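Pseudoaglycone deacetylase Dbv21 (Actinoplanes teichomyceticus, PDB 3DFI) removes an acetyl group from the A40926 pseudoaglycone during lipoglycopeptide antibiotic biosynthesis, probably as a zinc-dependent hydrolase of the PIG-L family. Local coordinates at residues R9-S14 / K37-T42; I13-D18 / P159-T164; L148-V153 / P178-Q183; T164-L169 / E196-L201; G204-S209 / T260-I265. All blocks are in the same frame, centred on the assembly; numbering follows the deposited sequence.

Interaction 1: R9-S14 / K37-T42; sequences RILAIS and KVTVFT
Ile10, Ala12 and Ser14 each give a backbone N-H to the neighbouring strand, to the carbonyls of Lys37, Thr39 and Phe41. In return, Thr39 N and Phe41 N bond to Ile10 O and Ala12 O. The ladder is parallel, pairing Arg9 with Lys37 through to Ser14 with Thr42; its shortest bond is Ile10 N to Lys37 O at 2.7 Å, and the strand axes twist by 24°. CA-H...O contacts fill in between them, the shortest being Thr42 CA to Ser14 O at 3.2 Å.

The connection through helix 19-33 makes this a beta-alpha-beta crossover within the parallel part of a Rossmann-like sheet. That helix covers the face carrying Ile10, Ala12, Val38 and Val40, where Ala12 CB meets the CG2 branch of Val40 at 4.0 Å. Ser14 CB lies 3.7 Å from Thr42 OG1 at the C-terminal end, while Ser14 OG turns to His16 O and Ala20 N beside the zinc site.

On the other face, under helix 126-144, Leu11 and Phe41 run side by side. With Leu11 CG anti to the backbone N (chi1 -179°), its CD1 reaches over to Phe41 CB at 4.1 Å and also touches Thr39 CG2. Ile13 comes to the Phe41 ring at a slant, CD1 to CD1 4.0 Å.

One water adds a polar link on this side: it donates to Ile10 O over 2.9 Å and lies 3.1 Å from Thr39 OG1. Ile10 O, already taken by Thr39 N, thus accepts twice. Arg9 and Lys37 diverge at the start of the ladder, and Arg9 NE bonds to Asp145 O.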
# COMPACT_ATOMS: atom_id res chain seq x y z
N ARG A 9 11.17 -0.98 13.68
CA ARG A 9 9.71 -1.16 13.72
C ARG A 9 9.08 -0.34 12.61
O ARG A 9 8.99 0.88 12.71
CB ARG A 9 9.16 -0.78 15.10
CG ARG A 9 9.71 -1.64 16.26
CD ARG A 9 9.17 -1.24 17.64
NE ARG A 9 9.51 0.13 18.01
CZ ARG A 9 10.64 0.51 18.61
NH1 ARG A 9 11.59 -0.37 18.91
NH2 ARG A 9 10.84 1.80 18.91
N ILE A 10 8.67 -1.01 11.53
CA ILE A 10 8.03 -0.35 10.39
C ILE A 10 6.50 -0.45 10.45
O ILE A 10 5.93 -1.54 10.61
CB ILE A 10 8.52 -0.93 9.03
CG1 ILE A 10 10.04 -0.74 8.86
CG2 ILE A 10 7.78 -0.25 7.86
CD1 ILE A 10 10.64 -1.57 7.72
N LEU A 11 5.84 0.70 10.31
CA LEU A 11 4.40 0.74 10.11
C LEU A 11 4.10 1.21 8.69
O LEU A 11 4.35 2.36 8.35
CB LEU A 11 3.73 1.65 11.12
CG LEU A 11 2.20 1.79 11.07
CD1 LEU A 11 1.43 0.43 11.26
CD2 LEU A 11 1.76 2.84 12.10
N ALA A 12 3.60 0.31 7.86
CA ALA A 12 3.18 0.69 6.51
C ALA A 12 1.67 0.92 6.50
O ALA A 12 0.92 0.11 7.05
CB ALA A 12 3.58 -0.39 5.50
N ILE A 13 1.26 2.05 5.92
CA ILE A 13 -0.17 2.39 5.81
C ILE A 13 -0.63 2.17 4.38
O ILE A 13 -0.31 2.97 3.48
CB ILE A 13 -0.47 3.87 6.26
CG1 ILE A 13 0.25 4.27 7.57
CG2 ILE A 13 -2.00 4.12 6.37
CD1 ILE A 13 -0.29 3.56 8.83
N SER A 14 -1.36 1.08 4.15
CA SER A 14 -1.82 0.72 2.79
C SER A 14 -3.24 1.27 2.60
O SER A 14 -4.08 1.09 3.49
CB SER A 14 -1.81 -0.80 2.61
OG SER A 14 -2.18 -1.16 1.29
N LYS A 37 10.79 -5.39 12.50
CA LYS A 37 9.40 -5.75 12.75
C LYS A 37 8.55 -4.93 11.82
O LYS A 37 8.70 -3.72 11.74
CB LYS A 37 9.01 -5.50 14.21
CG LYS A 37 7.61 -6.02 14.55
CD LYS A 37 7.31 -5.93 16.05
CE LYS A 37 5.84 -6.25 16.33
NZ LYS A 37 5.56 -6.16 17.80
N VAL A 38 7.65 -5.60 11.12
CA VAL A 38 6.79 -4.95 10.15
C VAL A 38 5.31 -5.17 10.50
O VAL A 38 4.89 -6.28 10.83
CB VAL A 38 7.07 -5.48 8.71
CG1 VAL A 38 6.18 -4.81 7.69
CG2 VAL A 38 8.57 -5.30 8.33
N THR A 39 4.54 -4.08 10.44
CA THR A 39 3.10 -4.14 10.52
C THR A 39 2.50 -3.35 9.36
O THR A 39 2.89 -2.23 9.09
CB THR A 39 2.58 -3.53 11.85
OG1 THR A 39 3.14 -4.25 12.95
CG2 THR A 39 1.03 -3.58 11.91
N VAL A 40 1.55 -3.96 8.66
CA VAL A 40 0.86 -3.26 7.62
C VAL A 40 -0.57 -3.02 8.08
O VAL A 40 -1.30 -3.97 8.36
CB VAL A 40 0.90 -4.05 6.28
CG1 VAL A 40 0.03 -3.40 5.22
CG2 VAL A 40 2.36 -4.20 5.80
N PHE A 41 -0.95 -1.74 8.15
CA PHE A 41 -2.30 -1.30 8.52
C PHE A 41 -2.98 -0.84 7.23
O PHE A 41 -2.44 -0.01 6.53
CB PHE A 41 -2.22 -0.13 9.54
CG PHE A 41 -3.57 0.55 9.83
CD1 PHE A 41 -3.83 1.85 9.39
CD2 PHE A 41 -4.55 -0.09 10.57
CE1 PHE A 41 -5.07 2.48 9.69
CE2 PHE A 41 -5.77 0.53 10.86
CZ PHE A 41 -6.04 1.79 10.42
N THR A 42 -4.14 -1.42 6.91
CA THR A 42 -4.90 -1.03 5.72
C THR A 42 -6.12 -0.19 6.11
O THR A 42 -6.93 -0.60 6.95
CB THR A 42 -5.31 -2.30 4.90
OG1 THR A 42 -4.12 -3.02 4.51
CG2 THR A 42 -6.15 -1.93 3.64
O HOH W 1 5.66 -2.47 13.37

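Interaction 2: I13-D18 / P159-T164; sequences ISPHLD and PDHKAT. With ZN (zinc ion), chain B.
Asp160 meets His16 through a short hydrogen bond, His16 NE2 to Asp160 OD1 at 2.7 Å. The oxygen lies at the edge of the imidazole, 10° out of its plane, and uses the anti lone pair, facing away from OD2; the carboxylate itself is turned 54° from the ring. Since NE2 is the donor, ND1 on the other side of the ring is left with its lone pair for zinc. Asp160 OD2 forms a salt bridge to Arg101, so each of the two carboxylate oxygens has a partner of its own.

The next residue, His161, binds the same ion through NE2, at 2.2 Å from zinc, matching the 2.2 Å from zinc to His16 ND1. Asp19 adds its carboxylate, and a water 2.5 Å from zinc also donates a hydrogen bond to Asp18 OD1. This His-Asp-His zinc site, built from a Pro-His-Leu-Asp-Asp run after the first strand and a His-Pro-Asp-His run entering helix 159-174, is the signature of PIG-L deacetylases. The two imidazoles meet rim to rim. Pro15 lies over one face of His161 in a CH-pi contact, CG to ring centroid 3.9 Å, while Asp184 takes up His161 ND1, so rotation of the ring is restricted by metal, carboxylate and proline.

One helical turn on, Thr164 carries the contact back to the strand. Its OG1, beside the backbone N (chi1 -62°), donates back to Asp160 O over 2.7 Å and lies 3.6 Å from Pro15 CB. The other branch, the methyl CG2, packs on Ile13 CG2 at 3.7 Å.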
# COMPACT_ATOMS: atom_id res chain seq x y z
N ILE A 13 1.26 2.05 5.92
CA ILE A 13 -0.17 2.39 5.81
C ILE A 13 -0.63 2.17 4.38
O ILE A 13 -0.31 2.97 3.48
CB ILE A 13 -0.47 3.87 6.26
CG1 ILE A 13 0.25 4.27 7.57
CG2 ILE A 13 -2.00 4.12 6.37
CD1 ILE A 13 -0.29 3.56 8.83
N SER A 14 -1.36 1.08 4.15
CA SER A 14 -1.82 0.72 2.79
C SER A 14 -3.24 1.27 2.60
O SER A 14 -4.08 1.09 3.49
CB SER A 14 -1.81 -0.80 2.61
OG SER A 14 -2.18 -1.16 1.29
N PRO A 15 -3.51 1.96 1.47
CA PRO A 15 -4.89 2.39 1.23
C PRO A 15 -5.88 1.21 1.16
O PRO A 15 -6.85 1.19 1.93
CB PRO A 15 -4.80 3.15 -0.09
CG PRO A 15 -3.36 3.62 -0.12
CD PRO A 15 -2.60 2.47 0.42
N HIS A 16 -5.59 0.23 0.32
CA HIS A 16 -6.45 -0.93 0.05
C HIS A 16 -5.71 -2.24 0.35
O HIS A 16 -4.48 -2.26 0.51
CB HIS A 16 -6.87 -0.96 -1.43
CG HIS A 16 -7.55 0.27 -1.92
ND1 HIS A 16 -7.02 1.08 -2.90
CD2 HIS A 16 -8.73 0.84 -1.55
CE1 HIS A 16 -7.84 2.09 -3.12
NE2 HIS A 16 -8.89 1.96 -2.32
N LEU A 17 -6.47 -3.33 0.36
CA LEU A 17 -5.89 -4.64 0.64
C LEU A 17 -5.20 -5.15 -0.61
O LEU A 17 -5.85 -5.76 -1.47
CB LEU A 17 -6.97 -5.61 1.13
CG LEU A 17 -7.73 -5.13 2.37
CD1 LEU A 17 -9.16 -5.71 2.43
CD2 LEU A 17 -6.97 -5.45 3.66
N ASP A 18 -3.91 -4.84 -0.71
CA ASP A 18 -2.99 -5.24 -1.78
C ASP A 18 -1.89 -4.22 -2.03
O ASP A 18 -0.78 -4.61 -2.44
CB ASP A 18 -3.69 -5.60 -3.11
CG ASP A 18 -4.34 -4.40 -3.82
OD1 ASP A 18 -4.53 -3.31 -3.24
OD2 ASP A 18 -4.70 -4.59 -5.00
N PRO A 159 -8.55 8.39 -5.35
CA PRO A 159 -8.89 9.26 -4.22
C PRO A 159 -8.60 8.62 -2.85
O PRO A 159 -8.28 9.34 -1.91
CB PRO A 159 -10.38 9.55 -4.41
CG PRO A 159 -10.71 9.12 -5.84
CD PRO A 159 -9.73 8.05 -6.19
N ASP A 160 -8.69 7.29 -2.73
CA ASP A 160 -8.35 6.60 -1.48
C ASP A 160 -6.86 6.67 -1.17
O ASP A 160 -6.46 6.69 0.00
CB ASP A 160 -8.80 5.12 -1.49
CG ASP A 160 -10.32 4.98 -1.56
OD1 ASP A 160 -10.81 3.84 -1.76
OD2 ASP A 160 -11.03 6.00 -1.41
N HIS A 161 -6.04 6.68 -2.22
CA HIS A 161 -4.59 6.78 -2.08
C HIS A 161 -4.22 8.18 -1.66
O HIS A 161 -3.41 8.35 -0.77
CB HIS A 161 -3.89 6.44 -3.40
CG HIS A 161 -3.84 4.97 -3.69
ND1 HIS A 161 -2.72 4.36 -4.21
CD2 HIS A 161 -4.76 3.99 -3.53
CE1 HIS A 161 -2.96 3.07 -4.38
NE2 HIS A 161 -4.19 2.82 -3.97
N LYS A 162 -4.83 9.18 -2.29
CA LYS A 162 -4.62 10.59 -1.91
C LYS A 162 -5.06 10.80 -0.45
O LYS A 162 -4.29 11.35 0.35
CB LYS A 162 -5.38 11.51 -2.87
CG LYS A 162 -5.04 12.99 -2.77
CD LYS A 162 -5.78 13.77 -3.84
CE LYS A 162 -5.37 15.23 -3.89
NZ LYS A 162 -6.29 16.11 -3.09
N ALA A 163 -6.25 10.32 -0.09
CA ALA A 163 -6.73 10.50 1.29
C ALA A 163 -5.80 9.81 2.29
O ALA A 163 -5.44 10.42 3.31
CB ALA A 163 -8.15 9.99 1.43
N THR A 164 -5.41 8.56 2.01
CA THR A 164 -4.51 7.80 2.91
C THR A 164 -3.15 8.52 3.12
O THR A 164 -2.68 8.71 4.26
CB THR A 164 -4.31 6.40 2.37
OG1 THR A 164 -5.59 5.75 2.34
CG2 THR A 164 -3.30 5.59 3.23
ZN ZN B . -5.16 0.87 -4.00
O HOH W 2 -5.73 -1.51 -4.46

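Interaction 3: L148-V153 / P178-Q183; sequences LVLTCV and PLRLWQ
Thr151 O takes the N-H of Trp182, and Trp182 O takes that of Val153, both at 2.8 Å; these are the shortest rungs of a parallel ladder. Toward the other end of the pair, Val149 N reaches Pro178 O at 2.9 Å. The two bonds between these are longer, Arg180 N to Val149 O at 3.1 Å and Thr151 N to Arg180 O at 3.2 Å.

Packing is led by Trp182. Its CG sits between the backbone N and the carbonyl carbon (chi1 72°), which swings the indole back across the partner strand. The ring then lies flat on the backbone of Thr151 and Cys152. Cys152 CA sits over the five-membered ring, 3.5 Å from its centroid and 12° off the normal, and Leu150 CB touches the benzo ring at CE3. On the same face Leu150 CD2 runs alongside Arg180 CB at 3.6 Å, before the arginine bends away to Thr261. On the reverse face the Thr151 methyl, CG2, packs against Leu181 CD2 at 3.5 Å, leaving Thr151 OG1 to bond with Ile13 O on the next strand. Val153 crosses Leu181 at about a right angle.

The beta-alpha-beta unit through helix 159-174 is thus closed by main-chain bonds and dispersion. Thr151 OG1 and Arg180 NE bond to the flanking strands, tying this pair into the wider sheet.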
# COMPACT_ATOMS: atom_id res chain seq x y z
N LEU A 148 9.80 3.92 11.73
CA LEU A 148 9.59 4.38 10.36
C LEU A 148 8.14 4.12 9.94
O LEU A 148 7.60 3.03 10.20
CB LEU A 148 10.54 3.67 9.39
CG LEU A 148 10.42 3.90 7.87
CD1 LEU A 148 10.89 5.28 7.51
CD2 LEU A 148 11.26 2.84 7.13
N VAL A 149 7.54 5.12 9.33
CA VAL A 149 6.22 4.99 8.70
C VAL A 149 6.33 5.09 7.17
O VAL A 149 7.03 5.96 6.67
CB VAL A 149 5.25 6.10 9.21
CG1 VAL A 149 3.98 6.18 8.35
CG2 VAL A 149 4.87 5.85 10.71
N LEU A 150 5.63 4.21 6.45
CA LEU A 150 5.54 4.27 5.00
C LEU A 150 4.10 4.40 4.55
O LEU A 150 3.20 3.79 5.13
CB LEU A 150 6.13 2.98 4.35
CG LEU A 150 7.56 2.63 4.81
CD1 LEU A 150 7.94 1.24 4.33
CD2 LEU A 150 8.54 3.66 4.30
N THR A 151 3.88 5.16 3.48
CA THR A 151 2.61 5.09 2.77
C THR A 151 2.84 5.42 1.29
O THR A 151 3.96 5.64 0.88
CB THR A 151 1.50 5.96 3.40
OG1 THR A 151 0.23 5.59 2.84
CG2 THR A 151 1.75 7.48 3.17
N CYS A 152 1.77 5.40 0.50
CA CYS A 152 1.89 5.57 -0.95
C CYS A 152 2.13 7.01 -1.32
O CYS A 152 1.66 7.92 -0.66
CB CYS A 152 0.60 5.08 -1.62
SG CYS A 152 -0.91 5.99 -1.06
N VAL A 153 2.82 7.24 -2.43
CA VAL A 153 2.94 8.61 -2.96
C VAL A 153 1.67 9.05 -3.70
O VAL A 153 1.49 10.24 -3.95
CB VAL A 153 4.23 8.79 -3.82
CG1 VAL A 153 4.02 8.32 -5.24
CG2 VAL A 153 4.71 10.26 -3.82
N PRO A 178 9.69 9.54 11.45
CA PRO A 178 10.17 9.60 10.07
C PRO A 178 9.28 8.85 9.06
O PRO A 178 8.73 7.80 9.38
CB PRO A 178 11.57 8.99 10.16
CG PRO A 178 12.01 9.26 11.61
CD PRO A 178 10.73 9.07 12.39
N LEU A 179 9.16 9.40 7.86
CA LEU A 179 8.19 8.93 6.86
C LEU A 179 8.82 8.92 5.46
O LEU A 179 9.64 9.78 5.14
CB LEU A 179 6.94 9.83 6.89
CG LEU A 179 5.88 9.64 5.79
CD1 LEU A 179 4.51 10.00 6.26
CD2 LEU A 179 6.25 10.49 4.56
N ARG A 180 8.43 7.93 4.65
CA ARG A 180 8.75 7.81 3.22
C ARG A 180 7.48 7.47 2.41
O ARG A 180 6.55 6.81 2.89
CB ARG A 180 9.83 6.73 2.99
CG ARG A 180 11.17 7.08 3.69
CD ARG A 180 12.30 6.16 3.24
NE ARG A 180 12.75 6.47 1.88
CZ ARG A 180 13.78 7.25 1.58
NH1 ARG A 180 14.10 7.46 0.31
NH2 ARG A 180 14.52 7.81 2.54
N LEU A 181 7.44 7.96 1.19
CA LEU A 181 6.33 7.72 0.31
C LEU A 181 6.83 6.78 -0.76
O LEU A 181 7.88 7.03 -1.37
CB LEU A 181 5.82 9.04 -0.28
CG LEU A 181 5.27 10.08 0.72
CD1 LEU A 181 4.69 11.26 0.02
CD2 LEU A 181 4.23 9.46 1.67
N TRP A 182 6.09 5.69 -0.99
CA TRP A 182 6.46 4.71 -2.00
C TRP A 182 5.86 4.95 -3.39
O TRP A 182 4.84 5.62 -3.53
CB TRP A 182 6.17 3.29 -1.53
CG TRP A 182 4.68 2.87 -1.47
CD1 TRP A 182 3.77 2.84 -2.51
CD2 TRP A 182 3.96 2.40 -0.30
NE1 TRP A 182 2.54 2.37 -2.06
CE2 TRP A 182 2.63 2.09 -0.71
CE3 TRP A 182 4.31 2.20 1.05
CZ2 TRP A 182 1.65 1.61 0.19
CZ3 TRP A 182 3.35 1.70 1.93
CH2 TRP A 182 2.03 1.43 1.50
N GLN A 183 6.49 4.37 -4.41
CA GLN A 183 6.02 4.44 -5.78
C GLN A 183 4.96 3.34 -5.94
O GLN A 183 5.31 2.14 -5.87
CB GLN A 183 7.20 4.15 -6.71
CG GLN A 183 6.97 4.35 -8.21
CD GLN A 183 8.16 3.89 -9.03
OE1 GLN A 183 8.57 2.72 -8.87
NE2 GLN A 183 8.69 4.69 -9.84

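Interaction 4: T164-L169 / E196-L201; sequences TRDATL and ELPDGL
Arg165 reaches from helix 159-174 to the loop and hands NH2 to the backbone oxygen of Glu196 at 2.8 Å. The bond is bent: the donor stands 46° above the carbonyl plane, off either lone pair. Leu197 lies across the guanidinium, its CD2 over one face and 3.7 Å from NH1. Beside this, Pro198 CD and CG rest on Asp166 OD1, CD at 3.6 Å. Farther along the helix, Leu169 and Leu201 meet tip to tip, CD1 to CD1 3.9 Å.

This is the place where the helix of the beta-alpha-beta unit 148-152, 159-174, 179-182 meets the link between helix 187-190 and the edge strand 201-210. The link turns into that strand through a type II beta turn, Pro198 to Leu201, closed by a 3.3 Å bond from Leu201 N to Pro198 O. Gly200 takes the third position with its positive phi of 77°.

What sets the guanidinium is the neighbouring Asp166, whose single oxygen OD1 is gripped side-on by two nitrogens. Arg165 NE to Asp166 OD1 is 2.9 Å, and Arg165 NH2 to Asp166 OD1 is 3.0 Å. This salt bridge lies near the guanidinium plane and restrains its rotation. A bend at chi3 (69°) brings the group round to it. NH1, on the far side, bonds to Val153 O at the end of strand 148-152, so all three nitrogens are engaged. Within the helix, Thr168 OG1 and N both bond to Thr164 O, from opposite faces of that carbonyl.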
# COMPACT_ATOMS: atom_id res chain seq x y z
N THR A 164 -5.41 8.56 2.01
CA THR A 164 -4.51 7.80 2.91
C THR A 164 -3.15 8.52 3.12
O THR A 164 -2.68 8.71 4.26
CB THR A 164 -4.31 6.40 2.37
OG1 THR A 164 -5.59 5.75 2.34
CG2 THR A 164 -3.30 5.59 3.23
N ARG A 165 -2.55 8.92 2.01
CA ARG A 165 -1.29 9.66 2.02
C ARG A 165 -1.38 10.94 2.86
O ARG A 165 -0.55 11.17 3.77
CB ARG A 165 -0.85 10.01 0.58
CG ARG A 165 0.45 10.82 0.50
CD ARG A 165 0.62 11.43 -0.87
NE ARG A 165 -0.39 12.47 -1.07
CZ ARG A 165 -0.58 13.13 -2.21
NH1 ARG A 165 0.17 12.84 -3.25
NH2 ARG A 165 -1.53 14.05 -2.30
N ASP A 166 -2.38 11.77 2.56
CA ASP A 166 -2.54 13.07 3.21
C ASP A 166 -2.74 12.92 4.73
O ASP A 166 -2.15 13.66 5.53
CB ASP A 166 -3.68 13.86 2.55
CG ASP A 166 -3.32 14.38 1.13
OD1 ASP A 166 -2.23 14.03 0.60
OD2 ASP A 166 -4.11 15.15 0.55
N ALA A 167 -3.57 11.94 5.10
CA ALA A 167 -3.83 11.64 6.51
C ALA A 167 -2.56 11.13 7.21
O ALA A 167 -2.30 11.52 8.34
CB ALA A 167 -4.98 10.61 6.65
N THR A 168 -1.78 10.30 6.51
CA THR A 168 -0.55 9.74 7.05
C THR A 168 0.51 10.83 7.26
O THR A 168 1.19 10.86 8.30
CB THR A 168 0.04 8.58 6.18
OG1 THR A 168 -0.96 7.58 5.95
CG2 THR A 168 1.26 7.96 6.89
N LEU A 169 0.61 11.77 6.32
CA LEU A 169 1.55 12.90 6.49
C LEU A 169 1.29 13.73 7.74
O LEU A 169 2.21 14.09 8.48
CB LEU A 169 1.55 13.80 5.25
CG LEU A 169 2.21 13.19 4.00
CD1 LEU A 169 1.66 13.84 2.73
CD2 LEU A 169 3.75 13.36 4.07
N GLU A 196 0.43 14.97 -6.74
CA GLU A 196 0.08 16.33 -6.27
C GLU A 196 -0.05 16.41 -4.74
O GLU A 196 -1.11 16.15 -4.16
CB GLU A 196 -1.15 16.92 -6.98
CG GLU A 196 -1.65 18.24 -6.36
CD GLU A 196 -2.41 19.13 -7.34
OE1 GLU A 196 -2.21 20.36 -7.29
OE2 GLU A 196 -3.21 18.60 -8.16
N LEU A 197 1.06 16.80 -4.13
CA LEU A 197 1.21 16.89 -2.68
C LEU A 197 0.42 18.04 -2.06
O LEU A 197 0.14 19.02 -2.76
CB LEU A 197 2.68 17.02 -2.32
CG LEU A 197 3.51 15.75 -2.53
CD1 LEU A 197 4.96 16.02 -2.22
CD2 LEU A 197 2.98 14.62 -1.67
N PRO A 198 0.06 17.93 -0.76
CA PRO A 198 -0.42 19.12 -0.06
C PRO A 198 0.54 20.33 -0.23
O PRO A 198 1.75 20.16 -0.45
CB PRO A 198 -0.48 18.68 1.41
CG PRO A 198 -0.64 17.19 1.37
CD PRO A 198 0.05 16.72 0.10
N ASP A 199 -0.01 21.53 -0.13
CA ASP A 199 0.74 22.78 -0.21
C ASP A 199 1.89 22.81 0.81
O ASP A 199 1.76 22.24 1.89
CB ASP A 199 -0.21 23.95 0.04
CG ASP A 199 -1.02 24.33 -1.20
OD1 ASP A 199 -0.68 23.87 -2.31
OD2 ASP A 199 -1.99 25.12 -1.06
N GLY A 200 3.00 23.47 0.47
CA GLY A 200 4.16 23.52 1.36
C GLY A 200 5.03 22.26 1.41
O GLY A 200 6.04 22.23 2.13
N LEU A 201 4.65 21.24 0.65
CA LEU A 201 5.41 19.99 0.58
C LEU A 201 5.95 19.72 -0.83
O LEU A 201 5.30 20.06 -1.84
CB LEU A 201 4.53 18.79 1.01
CG LEU A 201 3.79 18.78 2.36
CD1 LEU A 201 3.09 17.43 2.55
CD2 LEU A 201 4.73 19.01 3.52

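Interaction 5: G204-S209 / T260-I265; sequences GSPELS and TTWPVI
Glu207 and Thr261 form an antiparallel hydrogen-bonded pair, with Glu207 N at 2.8 Å from Thr261 O and Thr261 N at 3.1 Å from Glu207 O. A third backbone bond, Gly204 N to Pro263 O, is also 2.8 Å long, but its donor stands 37° above the carbonyl plane. Between the two sites the register slips by one residue. The shift falls at Ser205, where strand 201-210 is interrupted; Pro206 still faces Trp262.

Water joins in on the side of Thr261. One molecule donates to Glu207 O over 2.7 Å and lies 3.0 Å from Thr261 OG1. That hydroxyl sits between its own backbone N and carbonyl carbon (chi1 67°), a torsion that places it where it meets both the water and Arg180 NE, to which it bonds.

Packing, partly apolar, gathers where the pairing is irregular. Pro206 slants against the pyrrole end of the Trp262 indole, CB to NE1 3.3 Å, while Gly204 O sits at the edge of that ring and in its plane, 3.4 Å from CD1. Gly204 carries no CB, and the Pro263 ring packs directly on its CA, CG to CA 4.0 Å; Ile265 CD1 touches the same carbon. Leu208 and Thr260 run side by side on the face they share.

Strand 201-210 is the outermost on this side of the mixed sheet. Strand 258-266 lies between it and strand 179-182, bonding to Leu181 through Trp262, and Ser209 OG reaches Ser27 of helix 19-33.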
# COMPACT_ATOMS: atom_id res chain seq x y z
N GLY A 204 11.60 14.74 -1.75
CA GLY A 204 13.07 14.78 -1.77
C GLY A 204 13.55 13.95 -2.94
O GLY A 204 12.74 13.56 -3.79
N SER A 205 14.85 13.66 -3.01
CA SER A 205 15.34 12.82 -4.11
C SER A 205 14.90 11.35 -3.94
O SER A 205 14.82 10.84 -2.81
CB SER A 205 16.86 13.02 -4.33
OG SER A 205 17.64 12.00 -3.71
N PRO A 206 14.55 10.68 -5.06
CA PRO A 206 14.09 9.29 -4.96
C PRO A 206 15.21 8.35 -4.50
O PRO A 206 16.37 8.60 -4.83
CB PRO A 206 13.67 8.94 -6.40
CG PRO A 206 14.47 9.90 -7.28
CD PRO A 206 14.57 11.17 -6.45
N GLU A 207 14.87 7.30 -3.75
CA GLU A 207 15.89 6.32 -3.37
C GLU A 207 15.45 4.91 -3.68
O GLU A 207 14.34 4.50 -3.35
CB GLU A 207 16.27 6.44 -1.88
CG GLU A 207 17.74 5.99 -1.58
CD GLU A 207 18.70 7.15 -1.33
OE1 GLU A 207 18.48 7.90 -0.35
OE2 GLU A 207 19.70 7.30 -2.08
N LEU A 208 16.35 4.16 -4.31
CA LEU A 208 16.13 2.76 -4.61
C LEU A 208 16.51 1.89 -3.42
O LEU A 208 17.65 1.93 -2.94
CB LEU A 208 16.94 2.37 -5.85
CG LEU A 208 16.40 2.57 -7.28
CD1 LEU A 208 15.29 3.61 -7.42
CD2 LEU A 208 17.55 2.89 -8.21
N SER A 209 15.56 1.11 -2.94
CA SER A 209 15.82 0.12 -1.90
C SER A 209 16.05 -1.24 -2.56
O SER A 209 15.13 -1.83 -3.15
CB SER A 209 14.70 0.13 -0.84
OG SER A 209 14.33 -1.20 -0.43
N THR A 260 11.21 1.92 -5.23
CA THR A 260 11.51 3.35 -5.07
C THR A 260 10.64 3.99 -3.99
O THR A 260 9.42 3.76 -3.94
CB THR A 260 11.26 4.11 -6.39
OG1 THR A 260 12.08 3.55 -7.41
CG2 THR A 260 11.57 5.59 -6.27
N THR A 261 11.27 4.79 -3.14
CA THR A 261 10.54 5.63 -2.19
C THR A 261 11.15 7.02 -2.18
O THR A 261 12.27 7.19 -2.65
CB THR A 261 10.56 5.07 -0.75
OG1 THR A 261 11.88 5.11 -0.21
CG2 THR A 261 10.01 3.64 -0.69
N TRP A 262 10.41 8.01 -1.63
CA TRP A 262 10.92 9.37 -1.49
C TRP A 262 10.73 9.89 -0.07
O TRP A 262 9.69 9.61 0.56
CB TRP A 262 10.19 10.37 -2.40
CG TRP A 262 10.22 10.17 -3.86
CD1 TRP A 262 11.00 10.85 -4.77
CD2 TRP A 262 9.39 9.27 -4.63
NE1 TRP A 262 10.71 10.41 -6.04
CE2 TRP A 262 9.72 9.46 -5.98
CE3 TRP A 262 8.39 8.35 -4.29
CZ2 TRP A 262 9.10 8.73 -7.01
CZ3 TRP A 262 7.77 7.63 -5.31
CH2 TRP A 262 8.14 7.82 -6.66
N PRO A 263 11.70 10.68 0.44
CA PRO A 263 11.42 11.41 1.67
C PRO A 263 10.62 12.67 1.33
O PRO A 263 10.51 13.04 0.16
CB PRO A 263 12.82 11.79 2.18
CG PRO A 263 13.65 11.92 0.96
CD PRO A 263 13.04 11.00 -0.09
N VAL A 264 10.09 13.34 2.35
CA VAL A 264 9.24 14.50 2.10
C VAL A 264 9.85 15.70 2.79
O VAL A 264 10.24 15.63 3.95
CB VAL A 264 7.79 14.26 2.60
CG1 VAL A 264 6.91 15.46 2.32
CG2 VAL A 264 7.21 13.03 1.90
N ILE A 265 9.94 16.80 2.05
CA ILE A 265 10.48 18.00 2.59
C ILE A 265 9.35 19.03 2.71
O ILE A 265 8.58 19.26 1.77
CB ILE A 265 11.75 18.49 1.76
CG1 ILE A 265 11.48 18.60 0.27
CG2 ILE A 265 12.87 17.46 1.81
CD1 ILE A 265 12.83 18.70 -0.54
O HOH W 3 13.31 2.84 -1.49

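Overall arrangement
Interactions 1, 3 and 5 are three pairings in one mixed sheet. Strands 9-14 and 148-152 adjoin, so interactions 1 and 3 lie about 10 Å apart between centres, bridged by Ile13 N to Leu150 O at 2.7 Å. Interactions 3 and 5, about 9 Å apart, join through Leu181 O to Trp262 N, also 2.7 Å. Interaction 2 begins where strand 9-14 ends and holds the zinc; Thr42 CG2 packs on the backbone of His16, and Cys152 on Pro15 and His161. Thr164 is shared with interaction 4, whose Arg165 side chain lies about 11 Å from the ion at nearest atoms. Interaction 5 is remote, with nearest atoms about 11 Å from interaction 2.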